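Local coordinates for Lmo0131 protein (Listeria monocytogenes, PDB 4Q6J) that is of unknown function but has an EAL domain and may act as a cyclic-di-GMP-specific phosphodiesterase, at residues 40-45 against 51-56. Numbering follows the deposited sequence.
Sequences GLVRLK and LAPIDF
Leu44 and Leu51 form an antiparallel hydrogen-bonded pair that joins the end of strand 35-45, part of the EAL-domain TIM-barrel sheet, to short strand 50-51. Gly40-Leu41 ends the Glu-Gly-Leu form of the family's Glu-Ala-Leu signature. Both backbone groups of each leucine are spent on the other: Leu44 N donates to Leu51 O at 2.8 Å and Leu51 N to Leu44 O at 2.7 Å, each bond nearly straight. Leu51 O also takes a CA-H...O contact from Arg43 CA (3.2 Å).

Two residues further along, where Val42 faces Pro53, the ladder ends as the chain enters helix 53-62, and Pro53 has no N-H to give Val42 O. Arg43 supplies the donor instead. Its chain bends at chi2 (-48°), bringing NH1 to 2.9 Å from Val42 O, above the carbonyl plane but close to the guanidinium plane. Pro53 CD lies 3.2 Å from Val42 O and also packs against Arg43 NH1, while the methyl of Ala52, the N-cap residue, lies over one guanidinium face, toward its rim. Ala52 O accepts Asp55 N (2.9 Å) as the helix starts, and the Arg43 backbone bonds to Leu21 on strand 20-29.

On the sheet face carrying Leu44 and Leu51 the contact is apolar. With CG between the backbone N and the carbonyl carbon (chi1 66°), the Phe56 ring presents a face to Leu44 CB, 3.7 Å from its centroid in a CH-pi contact. Val42 CG1 reaches the ring edge at Phe56 CZ (4.0 Å) and meets Pro53 CG. Met69 touches Val42 and Phe56.

The chemistry implies a strand-to-helix junction where an arginine satisfies the carbonyl that proline cannot, while an aromatic ring packs the first helical turn against the strand.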
loop_
_atom_site.group_PDB
_atom_site.type_symbol
_atom_site.label_atom_id
_atom_site.label_comp_id
_atom_site.label_asym_id
_atom_site.label_seq_id
_atom_site.Cartn_x
_atom_site.Cartn_y
_atom_site.Cartn_z
ATOM N N GLY B 40 26.585 -1.525 4.023
ATOM C CA GLY B 40 26.761 -2.497 2.971
ATOM C C GLY B 40 25.594 -2.355 2.022
ATOM O O GLY B 40 24.445 -2.294 2.441
ATOM N N LEU B 41 25.889 -2.298 0.736
ATOM C CA LEU B 41 24.855 -2.090 -0.252
ATOM C C LEU B 41 25.051 -3.102 -1.350
ATOM O O LEU B 41 26.032 -3.012 -2.050
ATOM C CB LEU B 41 25.002 -0.690 -0.815
ATOM C CG LEU B 41 24.547 0.388 0.152
ATOM C CD1 LEU B 41 25.057 1.781 -0.233
ATOM C CD2 LEU B 41 23.027 0.352 0.224
ATOM N N VAL B 42 24.133 -4.062 -1.487
ATOM C CA VAL B 42 24.285 -5.115 -2.490
ATOM C C VAL B 42 24.215 -4.569 -3.922
ATOM O O VAL B 42 23.493 -3.616 -4.207
ATOM C CB VAL B 42 23.263 -6.266 -2.308
ATOM C CG1 VAL B 42 21.929 -5.923 -2.961
ATOM C CG2 VAL B 42 23.818 -7.568 -2.843
ATOM N N ARG B 43 25.004 -5.173 -4.806
ATOM C CA ARG B 43 25.000 -4.872 -6.224
ATOM C C ARG B 43 24.908 -6.185 -6.958
ATOM O O ARG B 43 25.295 -7.224 -6.427
ATOM C CB ARG B 43 26.303 -4.186 -6.642
ATOM C CG ARG B 43 26.577 -2.858 -5.979
ATOM C CD ARG B 43 25.357 -2.042 -6.073
ATOM N NE ARG B 43 25.491 -0.655 -5.672
ATOM C CZ ARG B 43 24.664 -0.064 -4.827
ATOM N NH1 ARG B 43 23.693 -0.770 -4.283
ATOM N NH2 ARG B 43 24.814 1.226 -4.518
ATOM N N LEU B 44 24.403 -6.141 -8.183
ATOM C CA LEU B 44 24.394 -7.323 -9.021
ATOM C C LEU B 44 25.344 -7.038 -10.162
ATOM O O LEU B 44 25.187 -6.050 -10.878
ATOM C CB LEU B 44 23.001 -7.623 -9.574
ATOM C CG LEU B 44 22.880 -8.840 -10.504
ATOM C CD1 LEU B 44 23.002 -10.139 -9.736
ATOM C CD2 LEU B 44 21.590 -8.779 -11.284
ATOM N N LYS B 45 26.347 -7.884 -10.324
ATOM C CA LYS B 45 27.276 -7.721 -11.420
ATOM C C LYS B 45 26.776 -8.603 -12.541
ATOM O O LYS B 45 26.700 -9.815 -12.365
ATOM C CB LYS B 45 28.697 -8.135 -11.011
ATOM C CG LYS B 45 29.737 -7.532 -11.938
ATOM C CD LYS B 45 31.029 -8.304 -11.958
ATOM C CE LYS B 45 32.227 -7.446 -12.413
ATOM N NZ LYS B 45 32.187 -7.017 -13.835
ATOM N N LEU B 51 24.515 -3.501 -11.391
ATOM C CA LEU B 51 23.206 -2.947 -11.056
ATOM C C LEU B 51 22.983 -2.800 -9.555
ATOM O O LEU B 51 23.456 -3.617 -8.768
ATOM C CB LEU B 51 22.097 -3.839 -11.639
ATOM C CG LEU B 51 21.316 -3.437 -12.907
ATOM C CD1 LEU B 51 22.218 -2.906 -13.975
ATOM C CD2 LEU B 51 20.520 -4.599 -13.444
ATOM N N ALA B 52 22.256 -1.737 -9.198
ATOM C CA ALA B 52 21.757 -1.445 -7.851
ATOM C C ALA B 52 20.378 -2.102 -7.616
ATOM O O ALA B 52 19.629 -2.293 -8.565
ATOM C CB ALA B 52 21.673 0.062 -7.676
ATOM N N PRO B 53 20.040 -2.455 -6.357
ATOM C CA PRO B 53 18.842 -3.236 -5.989
ATOM C C PRO B 53 17.505 -2.719 -6.528
ATOM O O PRO B 53 16.579 -3.487 -6.757
ATOM C CB PRO B 53 18.830 -3.127 -4.476
ATOM C CG PRO B 53 20.188 -2.909 -4.113
ATOM C CD PRO B 53 20.803 -2.087 -5.157
ATOM N N ILE B 54 17.416 -1.415 -6.716
ATOM C CA ILE B 54 16.212 -0.783 -7.235
ATOM C C ILE B 54 15.874 -1.250 -8.652
ATOM O O ILE B 54 14.707 -1.342 -9.034
ATOM C CB ILE B 54 16.337 0.763 -7.170
ATOM C CG1 ILE B 54 15.049 1.438 -7.643
ATOM C CG2 ILE B 54 17.574 1.262 -7.908
ATOM C CD1 ILE B 54 14.356 2.250 -6.543
ATOM N N ASP B 55 16.905 -1.560 -9.424
ATOM C CA ASP B 55 16.723 -2.085 -10.762
ATOM C C ASP B 55 16.341 -3.571 -10.792
ATOM O O ASP B 55 15.310 -3.938 -11.360
ATOM C CB ASP B 55 17.968 -1.806 -11.565
ATOM C CG ASP B 55 18.385 -0.371 -11.462
ATOM O OD1 ASP B 55 17.539 0.504 -11.741
ATOM O OD2 ASP B 55 19.542 -0.115 -11.079
ATOM N N PHE B 56 17.146 -4.411 -10.142
ATOM C CA PHE B 56 16.968 -5.863 -10.212
ATOM C C PHE B 56 16.034 -6.498 -9.169
ATOM O O PHE B 56 15.860 -7.709 -9.184
ATOM C CB PHE B 56 18.326 -6.600 -10.272
ATOM C CG PHE B 56 19.172 -6.478 -9.016
ATOM C CD1 PHE B 56 20.066 -5.429 -8.850
ATOM C CD2 PHE B 56 19.105 -7.438 -8.017
ATOM C CE1 PHE B 56 20.853 -5.339 -7.700
ATOM C CE2 PHE B 56 19.893 -7.344 -6.879
ATOM C CZ PHE B 56 20.751 -6.298 -6.717
#